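PDB 3GO9: insulinase family protease from Yersinia pestis, which is a predicted protease of the M16 (insulinase) family, though its activity and substrate are not established. Local coordinates for residues 256-261 / 441-446; 264-269 / 333-338; 40-45 / 215-220; 48-53 / 120-125. One frame throughout, in Å; residues are numbered along the deposited sequence.

Contact 1 of 4, residues 256-261 / 441-446; sequences PVSLMN and LVLMQP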
loop_
_atom_site.group_PDB
_atom_site.type_symbol
_atom_site.label_atom_id
_atom_site.label_comp_id
_atom_site.label_asym_id
_atom_site.label_seq_id
_atom_site.Cartn_x
_atom_site.Cartn_y
_atom_site.Cartn_z
ATOM N N PRO A 256 -12.234 -22.126 7.505
ATOM C CA PRO A 256 -11.216 -22.439 6.490
ATOM C C PRO A 256 -11.859 -22.457 5.115
ATOM O O PRO A 256 -13.063 -22.741 4.987
ATOM C CB PRO A 256 -10.732 -23.834 6.863
ATOM C CG PRO A 256 -11.961 -24.462 7.538
ATOM C CD PRO A 256 -12.543 -23.317 8.334
ATOM N N VAL A 257 -11.066 -22.139 4.107
ATOM C CA VAL A 257 -11.588 -22.102 2.753
ATOM C C VAL A 257 -10.553 -22.566 1.753
ATOM O O VAL A 257 -9.375 -22.339 1.934
ATOM C CB VAL A 257 -12.049 -20.709 2.419
ATOM C CG1 VAL A 257 -10.880 -19.738 2.433
ATOM C CG2 VAL A 257 -12.796 -20.705 1.095
ATOM N N SER A 258 -11.029 -23.227 0.699
ATOM C CA SER A 258 -10.182 -23.563 -0.441
ATOM C C SER A 258 -10.625 -22.685 -1.614
ATOM O O SER A 258 -11.817 -22.511 -1.851
ATOM C CB SER A 258 -10.269 -25.067 -0.793
ATOM O OG SER A 258 -9.508 -25.370 -1.991
ATOM N N LEU A 259 -9.656 -22.127 -2.307
ATOM C CA LEU A 259 -9.915 -21.262 -3.458
ATOM C C LEU A 259 -9.098 -21.798 -4.582
ATOM O O LEU A 259 -7.855 -21.851 -4.465
ATOM C CB LEU A 259 -9.501 -19.841 -3.148
ATOM C CG LEU A 259 -10.216 -19.268 -1.928
ATOM C CD1 LEU A 259 -9.619 -17.928 -1.564
ATOM C CD2 LEU A 259 -11.699 -19.085 -2.068
HETATM N N MSE A 260 -9.781 -22.207 -5.667
HETATM C CA MSE A 260 -9.084 -22.630 -6.889
HETATM C C MSE A 260 -8.535 -21.420 -7.583
HETATM O O MSE A 260 -9.233 -20.418 -7.728
HETATM C CB MSE A 260 -9.982 -23.329 -7.907
HETATM C CG MSE A 260 -9.257 -23.556 -9.257
HETATM SE SE MSE A 260 -9.558 -22.301 -10.741
HETATM C CE MSE A 260 -8.680 -20.609 -10.520
ATOM N N ASN A 261 -7.302 -21.534 -8.038
ATOM C CA ASN A 261 -6.594 -20.468 -8.672
ATOM C C ASN A 261 -5.951 -20.977 -9.969
ATOM O O ASN A 261 -5.281 -22.007 -9.977
ATOM C CB ASN A 261 -5.558 -19.979 -7.708
ATOM C CG ASN A 261 -4.746 -18.863 -8.264
ATOM O OD1 ASN A 261 -4.808 -18.553 -9.467
ATOM N ND2 ASN A 261 -3.938 -18.257 -7.406
ATOM N N LEU A 441 -7.397 -20.455 8.030
ATOM C CA LEU A 441 -6.718 -21.234 6.991
ATOM C C LEU A 441 -7.275 -20.935 5.627
ATOM O O LEU A 441 -8.446 -21.225 5.339
ATOM C CB LEU A 441 -6.791 -22.732 7.237
ATOM C CG LEU A 441 -6.322 -23.254 8.573
ATOM C CD1 LEU A 441 -6.473 -24.808 8.626
ATOM C CD2 LEU A 441 -4.901 -22.818 8.829
ATOM N N VAL A 442 -6.417 -20.437 4.746
ATOM C CA VAL A 442 -6.831 -20.127 3.386
ATOM C C VAL A 442 -5.942 -20.927 2.434
ATOM O O VAL A 442 -4.766 -20.636 2.312
ATOM C CB VAL A 442 -6.733 -18.639 3.113
ATOM C CG1 VAL A 442 -7.102 -18.407 1.611
ATOM C CG2 VAL A 442 -7.623 -17.821 4.075
ATOM N N LEU A 443 -6.523 -21.889 1.751
ATOM C CA LEU A 443 -5.760 -22.792 0.864
ATOM C C LEU A 443 -6.045 -22.396 -0.559
ATOM O O LEU A 443 -7.193 -22.528 -0.998
ATOM C CB LEU A 443 -6.194 -24.225 1.044
ATOM C CG LEU A 443 -5.400 -25.224 0.177
ATOM C CD1 LEU A 443 -3.916 -25.250 0.498
ATOM C CD2 LEU A 443 -5.991 -26.570 0.313
HETATM N N MSE A 444 -4.999 -22.015 -1.281
HETATM C CA MSE A 444 -5.154 -21.774 -2.721
HETATM C C MSE A 444 -4.696 -23.058 -3.412
HETATM O O MSE A 444 -3.644 -23.578 -3.075
HETATM C CB MSE A 444 -4.294 -20.631 -3.179
HETATM C CG MSE A 444 -4.142 -19.540 -2.190
HETATM SE SE MSE A 444 -5.762 -18.467 -2.051
HETATM C CE MSE A 444 -5.219 -17.499 -3.636
ATOM N N GLN A 445 -5.508 -23.581 -4.318
ATOM C CA GLN A 445 -5.105 -24.719 -5.153
ATOM C C GLN A 445 -5.007 -24.348 -6.636
ATOM O O GLN A 445 -5.719 -23.447 -7.101
ATOM C CB GLN A 445 -6.086 -25.825 -4.992
ATOM C CG GLN A 445 -5.995 -26.432 -3.611
ATOM C CD GLN A 445 -6.893 -27.593 -3.436
ATOM O OE1 GLN A 445 -7.975 -27.455 -2.857
ATOM N NE2 GLN A 445 -6.471 -28.756 -3.913
ATOM N N PRO A 446 -4.096 -25.015 -7.371
ATOM C CA PRO A 446 -4.079 -24.787 -8.854
ATOM C C PRO A 446 -5.337 -25.281 -9.521
ATOM O O PRO A 446 -5.898 -26.298 -9.098
ATOM C CB PRO A 446 -2.888 -25.638 -9.312
ATOM C CG PRO A 446 -2.000 -25.775 -8.087
ATOM C CD PRO A 446 -2.991 -25.900 -6.945
#
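S258 and Q445 meet through their polar ends on one face of a parallel strand pair, while V257, L259, V442 and M444 pack on the other. OG of S258 stands anti to its own backbone N (chi1 175°), which carries it along the strand toward Q445. There it donates to OE1 of Q445 at 2.7 Å, lying in the plane of that amide and on a lone pair. The same OE1 also accepts from the backbone of V452, and NE2 of Q445 is taken up by E449 and P450, so the amide is held at both ends and its rotation is fixed.

On the apolar face V257 and V442 run side by side and point the same way, CG1 to CG1 at 4.1 Å. L259 slants across both neighbours: its CD1 branch reaches CG1 of V442 and lies 3.9 Å from SE of M444. M444 is a selenomethionine whose chain bends at both chi2 and chi3, folding the selenium back over L259 and leaving CE near ND2 of N261, whose OD1 accepts from Q263 N. W171 of helix 170-175 covers L259, V442 and M444.

Five backbone bonds join the strands, alternating in direction. The straightest runs from L443 N to V257 O (2.9 Å, 177° at the hydrogen), and the shortest from N261 N to Q445 O (2.7 Å). Residues pair in sequence from V257 with V442 onward. This is a regular parallel pairing in which 257-261 forms the outermost strand of a mixed five-stranded sheet, joined to 440-446 from near the end of the modelled chain.

Contact 2 of 4, residues 264-269 / 333-338; sequences AAQDTL and HLNTPV. With ZN (zinc ion), chain E.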
loop_
_atom_site.group_PDB
_atom_site.type_symbol
_atom_site.label_atom_id
_atom_site.label_comp_id
_atom_site.label_asym_id
_atom_site.label_seq_id
_atom_site.Cartn_x
_atom_site.Cartn_y
_atom_site.Cartn_z
ATOM N N ALA A 264 -1.565 -20.527 -10.104
ATOM C CA ALA A 264 -0.739 -21.194 -9.086
ATOM C C ALA A 264 0.007 -22.419 -9.673
ATOM O O ALA A 264 -0.626 -23.226 -10.306
ATOM C CB ALA A 264 -1.662 -21.655 -7.947
ATOM N N ALA A 265 1.320 -22.557 -9.445
ATOM C CA ALA A 265 2.048 -23.810 -9.803
ATOM C C ALA A 265 1.767 -24.937 -8.820
ATOM O O ALA A 265 1.688 -26.127 -9.176
ATOM C CB ALA A 265 3.558 -23.583 -9.911
ATOM N N GLN A 266 1.617 -24.559 -7.552
ATOM C CA GLN A 266 1.424 -25.528 -6.475
ATOM C C GLN A 266 0.552 -24.872 -5.417
ATOM O O GLN A 266 0.146 -23.726 -5.592
ATOM C CB GLN A 266 2.759 -26.000 -5.889
ATOM C CG GLN A 266 3.624 -24.961 -5.249
ATOM C CD GLN A 266 4.396 -24.058 -6.239
ATOM O OE1 GLN A 266 5.394 -24.491 -6.863
ATOM N NE2 GLN A 266 3.961 -22.792 -6.353
ATOM N N ASP A 267 0.236 -25.589 -4.346
ATOM C CA ASP A 267 -0.643 -25.001 -3.301
ATOM C C ASP A 267 0.063 -23.875 -2.568
ATOM O O ASP A 267 1.271 -23.896 -2.411
ATOM C CB ASP A 267 -1.085 -26.043 -2.256
ATOM C CG ASP A 267 -2.052 -27.080 -2.798
ATOM O OD1 ASP A 267 -2.411 -27.006 -3.979
ATOM O OD2 ASP A 267 -2.443 -27.999 -2.043
ATOM N N THR A 268 -0.715 -22.922 -2.055
ATOM C CA THR A 268 -0.227 -22.086 -0.965
ATOM C C THR A 268 -1.252 -22.174 0.137
ATOM O O THR A 268 -2.388 -21.799 -0.078
ATOM C CB THR A 268 -0.062 -20.613 -1.368
ATOM O OG1 THR A 268 0.957 -20.538 -2.392
ATOM C CG2 THR A 268 0.346 -19.783 -0.185
ATOM N N LEU A 269 -0.883 -22.713 1.288
ATOM C CA LEU A 269 -1.701 -22.565 2.468
ATOM C C LEU A 269 -1.284 -21.323 3.225
ATOM O O LEU A 269 -0.116 -21.193 3.627
ATOM C CB LEU A 269 -1.523 -23.812 3.389
ATOM C CG LEU A 269 -2.266 -23.698 4.727
ATOM C CD1 LEU A 269 -3.774 -23.633 4.428
ATOM C CD2 LEU A 269 -1.971 -24.871 5.638
ATOM N N HIS A 333 2.689 -17.735 4.656
ATOM C CA HIS A 333 2.366 -18.490 3.479
ATOM C C HIS A 333 3.259 -19.712 3.354
ATOM O O HIS A 333 4.497 -19.620 3.424
ATOM C CB HIS A 333 2.607 -17.660 2.234
ATOM C CG HIS A 333 1.851 -16.383 2.193
ATOM N ND1 HIS A 333 0.478 -16.341 2.155
ATOM C CD2 HIS A 333 2.278 -15.105 2.054
ATOM C CE1 HIS A 333 0.086 -15.086 2.043
ATOM N NE2 HIS A 333 1.156 -14.316 1.993
ATOM N N LEU A 334 2.630 -20.863 3.169
ATOM C CA LEU A 334 3.317 -22.110 2.958
ATOM C C LEU A 334 3.099 -22.530 1.539
ATOM O O LEU A 334 2.045 -23.007 1.178
ATOM C CB LEU A 334 2.766 -23.211 3.876
ATOM C CG LEU A 334 3.000 -23.159 5.370
ATOM C CD1 LEU A 334 2.372 -21.928 6.021
ATOM C CD2 LEU A 334 2.484 -24.472 6.012
ATOM N N ASN A 335 4.147 -22.404 0.719
ATOM C CA ASN A 335 4.033 -22.799 -0.680
ATOM C C ASN A 335 4.536 -24.233 -0.780
ATOM O O ASN A 335 5.684 -24.519 -0.402
ATOM C CB ASN A 335 4.835 -21.852 -1.597
ATOM C CG ASN A 335 4.731 -22.237 -3.076
ATOM O OD1 ASN A 335 3.733 -21.932 -3.755
ATOM N ND2 ASN A 335 5.738 -22.959 -3.564
ATOM N N THR A 336 3.664 -25.135 -1.201
ATOM C CA THR A 336 3.922 -26.553 -1.130
ATOM C C THR A 336 3.124 -27.322 -2.161
ATOM O O THR A 336 1.961 -26.996 -2.415
ATOM C CB THR A 336 3.563 -27.113 0.264
ATOM O OG1 THR A 336 3.701 -28.545 0.258
ATOM C CG2 THR A 336 2.121 -26.701 0.680
ATOM N N PRO A 337 3.739 -28.361 -2.762
ATOM C CA PRO A 337 2.895 -29.302 -3.500
ATOM C C PRO A 337 1.831 -29.885 -2.583
ATOM O O PRO A 337 2.057 -30.085 -1.390
ATOM C CB PRO A 337 3.889 -30.394 -3.975
ATOM C CG PRO A 337 5.207 -29.763 -3.890
ATOM C CD PRO A 337 5.128 -28.830 -2.682
ATOM N N VAL A 338 0.674 -30.159 -3.152
ATOM C CA VAL A 338 -0.422 -30.759 -2.407
ATOM C C VAL A 338 -0.037 -32.087 -1.691
ATOM O O VAL A 338 -0.502 -32.351 -0.536
ATOM C CB VAL A 338 -1.658 -30.907 -3.291
ATOM C CG1 VAL A 338 -1.461 -31.968 -4.434
ATOM C CG2 VAL A 338 -2.859 -31.264 -2.446
HETATM ZN ZN ZN E . 0.855 -12.217 1.703
HETATM O O HOH W 1 0.102 -28.625 -5.538
HETATM O O HOH W 2 -1.171 -11.764 1.797
HETATM O O HOH W 3 1.413 -11.907 -0.294
#
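Q266 folds back over N335 because its CG sits between the backbone N and the carbonyl carbon (chi1 62°) and the chain bends again at chi2. N335 extends the other way, with CG opposite the backbone N (chi1 -180°), so the two side chains cross at about a right angle. Their amide planes are turned 71° against each other. NE2 of Q266 comes to 2.7 Å from OD1 of N335.

T268 approaches from the same face of the strand pair as N335. Its methyl CG2 lies 3.9 Å from CB of H333 and comes obliquely toward the imidazole. On the opposite face L269 and L334 pack CB to CB, and D267 slants across V338, OD2 lying 3.3 Å from CB of that valine. Helix 341-358 covers this face through L341, M345 and V348.

The backbones run antiparallel. L269 and L334 form a hydrogen-bonded pair through both of their amides, and T336 N donates to D267 O at 3.0 Å. Beyond the strand end a water accepts from V338 N and, weakly, from D267 N, bridging the two segments where they separate.

H333 binds a zinc ion through NE2 at 2.1 Å; two waters bind the metal as well, and D320 is the other protein ligand of the site. ND1 of the same ring is hydrogen-bonded to S270, which helps fix the ring's rotation and probably makes NE2 the nitrogen left to coordinate. The strand pairing thus places a histidine, held on both nitrogens, beside the metal.

Contact 3 of 4, residues 40-45 / 215-220; sequences LATPQR and YVVGNV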
loop_
_atom_site.group_PDB
_atom_site.type_symbol
_atom_site.label_atom_id
_atom_site.label_comp_id
_atom_site.label_asym_id
_atom_site.label_seq_id
_atom_site.Cartn_x
_atom_site.Cartn_y
_atom_site.Cartn_z
ATOM N N LEU A 40 9.030 16.801 -0.923
ATOM C CA LEU A 40 10.190 16.334 -0.241
ATOM C C LEU A 40 11.413 16.655 -1.099
ATOM O O LEU A 40 11.657 15.988 -2.093
ATOM C CB LEU A 40 10.123 14.801 -0.009
ATOM C CG LEU A 40 11.301 14.217 0.790
ATOM C CD1 LEU A 40 11.405 14.828 2.188
ATOM C CD2 LEU A 40 11.305 12.665 0.864
ATOM N N ALA A 41 12.179 17.690 -0.735
ATOM C CA ALA A 41 13.434 17.940 -1.446
ATOM C C ALA A 41 14.489 16.912 -1.014
ATOM O O ALA A 41 14.634 16.635 0.189
ATOM C CB ALA A 41 13.931 19.380 -1.125
ATOM N N THR A 42 15.274 16.399 -1.975
ATOM C CA THR A 42 16.247 15.341 -1.692
ATOM C C THR A 42 17.637 15.741 -2.206
ATOM O O THR A 42 18.136 15.218 -3.205
ATOM C CB THR A 42 15.802 14.016 -2.329
ATOM O OG1 THR A 42 15.709 14.170 -3.753
ATOM C CG2 THR A 42 14.453 13.573 -1.720
ATOM N N PRO A 43 18.279 16.635 -1.481
ATOM C CA PRO A 43 19.628 16.995 -1.922
ATOM C C PRO A 43 20.608 15.834 -1.740
ATOM O O PRO A 43 21.681 15.888 -2.328
ATOM C CB PRO A 43 19.981 18.172 -0.985
ATOM C CG PRO A 43 19.112 18.017 0.173
ATOM C CD PRO A 43 17.833 17.459 -0.348
ATOM N N GLN A 44 20.293 14.848 -0.908
ATOM C CA GLN A 44 21.086 13.617 -0.788
ATOM C C GLN A 44 20.944 12.703 -2.007
ATOM O O GLN A 44 21.717 11.729 -2.156
ATOM C CB GLN A 44 20.715 12.842 0.486
ATOM C CG GLN A 44 19.423 12.008 0.468
ATOM C CD GLN A 44 18.132 12.810 0.545
ATOM O OE1 GLN A 44 18.137 14.069 0.672
ATOM N NE2 GLN A 44 16.984 12.078 0.475
ATOM N N ARG A 45 19.948 12.957 -2.859
ATOM C CA ARG A 45 19.782 12.215 -4.116
ATOM C C ARG A 45 19.864 13.206 -5.288
ATOM O O ARG A 45 18.888 13.413 -6.002
ATOM C CB ARG A 45 18.420 11.481 -4.107
ATOM C CG ARG A 45 18.151 10.478 -2.963
ATOM C CD ARG A 45 19.091 9.334 -3.000
ATOM N NE ARG A 45 18.862 8.484 -4.180
ATOM C CZ ARG A 45 19.531 7.357 -4.410
ATOM N NH1 ARG A 45 20.507 6.957 -3.583
ATOM N NH2 ARG A 45 19.250 6.645 -5.494
ATOM N N TYR A 215 2.077 15.202 -4.868
ATOM C CA TYR A 215 3.291 14.927 -4.136
ATOM C C TYR A 215 4.468 14.995 -5.100
ATOM O O TYR A 215 4.370 14.558 -6.231
ATOM C CB TYR A 215 3.302 13.492 -3.552
ATOM C CG TYR A 215 2.142 13.145 -2.652
ATOM C CD1 TYR A 215 2.322 13.118 -1.264
ATOM C CD2 TYR A 215 0.939 12.790 -3.170
ATOM C CE1 TYR A 215 1.244 12.809 -0.413
ATOM C CE2 TYR A 215 -0.126 12.504 -2.358
ATOM C CZ TYR A 215 0.062 12.502 -0.967
ATOM O OH TYR A 215 -1.017 12.159 -0.130
ATOM N N VAL A 216 5.595 15.551 -4.631
ATOM C CA VAL A 216 6.786 15.664 -5.421
ATOM C C VAL A 216 7.954 15.249 -4.522
ATOM O O VAL A 216 8.114 15.800 -3.393
ATOM C CB VAL A 216 7.036 17.095 -5.916
ATOM C CG1 VAL A 216 8.364 17.227 -6.723
ATOM C CG2 VAL A 216 5.837 17.601 -6.748
ATOM N N VAL A 217 8.803 14.380 -5.054
ATOM C CA VAL A 217 10.058 14.018 -4.373
ATOM C C VAL A 217 11.212 14.181 -5.345
ATOM O O VAL A 217 11.185 13.590 -6.442
ATOM C CB VAL A 217 10.041 12.554 -3.949
ATOM C CG1 VAL A 217 11.403 12.111 -3.346
ATOM C CG2 VAL A 217 8.893 12.327 -2.912
ATOM N N GLY A 218 12.246 14.895 -4.906
ATOM C CA GLY A 218 13.422 15.006 -5.755
ATOM C C GLY A 218 14.264 16.187 -5.432
ATOM O O GLY A 218 13.965 16.974 -4.542
ATOM N N ASN A 219 15.382 16.307 -6.144
ATOM C CA ASN A 219 16.308 17.398 -5.876
ATOM C C ASN A 219 15.817 18.581 -6.654
ATOM O O ASN A 219 16.354 18.922 -7.709
ATOM C CB ASN A 219 17.733 17.033 -6.283
ATOM C CG ASN A 219 18.714 18.166 -5.960
ATOM O OD1 ASN A 219 18.533 18.883 -4.979
ATOM N ND2 ASN A 219 19.806 18.255 -6.728
ATOM N N VAL A 220 14.744 19.173 -6.161
ATOM C CA VAL A 220 14.125 20.261 -6.834
ATOM C C VAL A 220 14.380 21.559 -6.073
ATOM O O VAL A 220 14.828 21.529 -4.949
ATOM C CB VAL A 220 12.620 20.024 -6.982
ATOM C CG1 VAL A 220 12.373 18.707 -7.682
ATOM C CG2 VAL A 220 11.984 19.957 -5.682
HETATM O O HOH W 4 16.533 14.070 -7.391
#
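This is a parallel strand pairing that runs out into a turn: L40 and A41, at the end of strand 36-41, lie beside V217 and G218 at the end of strand 212-218 in the mixed seven-stranded sheet. L40 is bonded through both its backbone N and its O, the N donating to V216 O at 2.8 Å and the O accepting from G218 N at 3.1 Å. A third bond, T42 N to G218 O at 2.9 Å, reaches the carbonyl from above its plane, 66° out of it, as the chain starts to leave the sheet.

CB of L40 rests 4.0 Å from CG2 of V217. T42 lies across the other branch of that valine at about a right angle, its CG2 3.8 Å from V217 CG1. With chi1 at 61°, the hydroxyl of T42 is set over the glycine, T42 OG1 standing only 3.0 Å from G218 C.

Past the strands, T42 to R45 form a type I turn and N219 centres an inverse gamma turn. A water joins them, donating to R45 O and accepting from N219 N. N219 ND2 also bonds to P46 O. Backbone bonds therefore hold the strand ends, while a water links the two turns and the amide of N219 reaches P46, just past the first of them.

Contact 4 of 4, residues 48-53 / 120-125; sequences DRIELR and LPNNRP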
loop_
_atom_site.group_PDB
_atom_site.type_symbol
_atom_site.label_atom_id
_atom_site.label_comp_id
_atom_site.label_asym_id
_atom_site.label_seq_id
_atom_site.Cartn_x
_atom_site.Cartn_y
_atom_site.Cartn_z
ATOM N N ASP A 48 19.026 11.802 -8.891
ATOM C CA ASP A 48 17.977 10.826 -9.050
ATOM C C ASP A 48 16.754 11.471 -9.773
ATOM O O ASP A 48 16.599 12.689 -9.858
ATOM C CB ASP A 48 17.597 10.344 -7.663
ATOM C CG ASP A 48 17.067 8.954 -7.635
ATOM O OD1 ASP A 48 16.739 8.357 -8.715
ATOM O OD2 ASP A 48 16.946 8.462 -6.490
ATOM N N ARG A 49 15.883 10.624 -10.278
ATOM C CA ARG A 49 14.701 11.077 -11.012
ATOM C C ARG A 49 13.716 11.797 -10.077
ATOM O O ARG A 49 13.671 11.544 -8.839
ATOM C CB ARG A 49 14.028 9.871 -11.694
ATOM C CG ARG A 49 14.890 9.247 -12.833
ATOM C CD ARG A 49 14.115 8.239 -13.590
ATOM N NE ARG A 49 13.135 8.764 -14.550
ATOM C CZ ARG A 49 13.400 9.156 -15.802
ATOM N NH1 ARG A 49 14.648 9.098 -16.264
ATOM N NH2 ARG A 49 12.454 9.561 -16.606
ATOM N N ILE A 50 12.970 12.719 -10.669
ATOM C CA ILE A 50 12.004 13.542 -9.913
ATOM C C ILE A 50 10.718 12.810 -10.032
ATOM O O ILE A 50 10.214 12.607 -11.159
ATOM C CB ILE A 50 11.885 14.926 -10.489
ATOM C CG1 ILE A 50 13.235 15.621 -10.594
ATOM C CG2 ILE A 50 10.852 15.806 -9.739
ATOM C CD1 ILE A 50 14.045 15.550 -9.366
ATOM N N GLU A 51 10.101 12.473 -8.882
ATOM C CA GLU A 51 8.848 11.718 -8.864
ATOM C C GLU A 51 7.665 12.612 -8.520
ATOM O O GLU A 51 7.710 13.329 -7.544
ATOM C CB GLU A 51 8.920 10.565 -7.861
ATOM C CG GLU A 51 10.043 9.561 -8.136
ATOM C CD GLU A 51 9.809 8.769 -9.414
ATOM O OE1 GLU A 51 8.630 8.464 -9.713
ATOM O OE2 GLU A 51 10.807 8.410 -10.111
ATOM N N LEU A 52 6.616 12.551 -9.347
ATOM C CA LEU A 52 5.397 13.296 -9.126
ATOM C C LEU A 52 4.223 12.324 -9.022
ATOM O O LEU A 52 4.079 11.378 -9.830
ATOM C CB LEU A 52 5.153 14.294 -10.274
ATOM C CG LEU A 52 6.186 15.402 -10.480
ATOM C CD1 LEU A 52 7.239 14.933 -11.417
ATOM C CD2 LEU A 52 5.484 16.582 -11.124
ATOM N N ARG A 53 3.321 12.574 -8.078
ATOM C CA ARG A 53 2.138 11.754 -7.941
ATOM C C ARG A 53 0.959 12.703 -7.723
ATOM O O ARG A 53 1.040 13.602 -6.872
ATOM C CB ARG A 53 2.256 10.775 -6.754
ATOM C CG ARG A 53 3.430 9.871 -6.876
ATOM C CD ARG A 53 3.247 8.744 -7.869
ATOM N NE ARG A 53 4.411 7.877 -7.719
ATOM C CZ ARG A 53 5.593 8.090 -8.298
ATOM N NH1 ARG A 53 5.776 9.046 -9.173
ATOM N NH2 ARG A 53 6.645 7.356 -7.979
ATOM N N LEU A 120 10.542 11.889 -13.844
ATOM C CA LEU A 120 11.246 12.712 -14.801
ATOM C C LEU A 120 12.731 12.591 -14.579
ATOM O O LEU A 120 13.225 12.435 -13.459
ATOM C CB LEU A 120 10.878 14.189 -14.637
ATOM C CG LEU A 120 9.409 14.508 -14.630
ATOM C CD1 LEU A 120 9.198 16.006 -14.441
ATOM C CD2 LEU A 120 8.772 14.002 -15.924
ATOM N N PRO A 121 13.511 12.755 -15.645
ATOM C CA PRO A 121 14.917 12.801 -15.369
ATOM C C PRO A 121 15.312 14.001 -14.553
ATOM O O PRO A 121 14.671 15.032 -14.582
ATOM C CB PRO A 121 15.563 12.896 -16.766
ATOM C CG PRO A 121 14.442 12.925 -17.718
ATOM C CD PRO A 121 13.178 13.183 -16.995
ATOM N N ASN A 122 16.437 13.867 -13.881
ATOM C CA ASN A 122 16.961 14.960 -13.115
ATOM C C ASN A 122 17.430 16.094 -14.024
ATOM O O ASN A 122 17.736 15.871 -15.197
ATOM C CB ASN A 122 18.111 14.481 -12.221
ATOM C CG ASN A 122 18.118 15.181 -10.869
ATOM O OD1 ASN A 122 17.697 16.348 -10.718
ATOM N ND2 ASN A 122 18.526 14.452 -9.870
ATOM N N ASN A 123 17.376 17.307 -13.508
ATOM C CA ASN A 123 17.932 18.459 -14.230
ATOM C C ASN A 123 17.296 18.695 -15.594
ATOM O O ASN A 123 17.978 19.026 -16.568
ATOM C CB ASN A 123 19.457 18.346 -14.366
ATOM C CG ASN A 123 20.077 19.654 -14.827
ATOM O OD1 ASN A 123 19.560 20.731 -14.498
ATOM N ND2 ASN A 123 21.125 19.578 -15.638
ATOM N N ARG A 124 15.965 18.527 -15.637
ATOM C CA ARG A 124 15.166 18.792 -16.832
ATOM C C ARG A 124 14.001 19.685 -16.435
ATOM O O ARG A 124 12.859 19.204 -16.288
ATOM C CB ARG A 124 14.652 17.470 -17.452
ATOM C CG ARG A 124 15.752 16.587 -18.069
ATOM C CD ARG A 124 16.410 17.257 -19.279
ATOM N NE ARG A 124 15.452 17.652 -20.312
ATOM C CZ ARG A 124 14.955 16.853 -21.271
ATOM N NH1 ARG A 124 15.308 15.577 -21.309
ATOM N NH2 ARG A 124 14.045 17.292 -22.146
ATOM N N PRO A 125 14.258 21.003 -16.303
ATOM C CA PRO A 125 13.179 21.949 -15.939
ATOM C C PRO A 125 12.087 22.005 -16.984
ATOM O O PRO A 125 10.910 22.214 -16.632
ATOM C CB PRO A 125 13.901 23.311 -15.785
ATOM C CG PRO A 125 15.236 23.100 -16.464
ATOM C CD PRO A 125 15.586 21.649 -16.285
#
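L120 O takes the N-H of I50 at 2.8 Å, in the plane of its carbonyl, and L120 N returns a bond of the same length to I50 O. These two make I50 and L120 an antiparallel hydrogen-bonded pair at the point where strand 114-120 gives way to loop.

R49 bends at chi3 (77°) so that its guanidinium turns back and lies flat over the L120-P121 peptide. L120 C and P121 N both sit 3.5 Å from the guanidinium plane, on one face and toward its rim. Its NH2 is hydrogen-bonded to S119 O, which pins the group above that peptide.

On the buried side, L52 slants across L120, CD1 to CD1 at 3.8 Å, and L132, L135 and A131 of helix 125-140 close over the pair. Farther out, CD1 of I50 packs against the amide of N122, the two side chains crossing at about a right angle.

E51 OE1 receives both NH1 and NH2 of R53 end-on, while OE2 bonds to S119. D48 OD1 accepts from R49 N, and its OD2 has a salt bridge to R45, with a zinc ion nearby. The double grip of R53 probably favours ionised E51; R49 instead lays its guanidinium over a peptide face and bonds to S119 O.

The four contacts fall into two pairs in separate sheets, well apart in the molecule. Contacts 1 and 2 have centres 9 Å apart and share one sheet: strand 440-446 lies between 257-261 and 267-276, with M444 N 2.9 Å from T268 O. Contacts 3 and 4 are likewise 9 Å apart in the other sheet, where V217 O approaches E51 N at 2.9 Å. Between the pairs the centres are 41 to 44 Å apart. Contact 2 supplies H333 to one zinc site. The D48 side chain in contact 4 lies about 4 Å from a zinc, probably the one bound by D99, E101, D387 and D389; that of R45 in contact 3 is about 7 Å from a zinc.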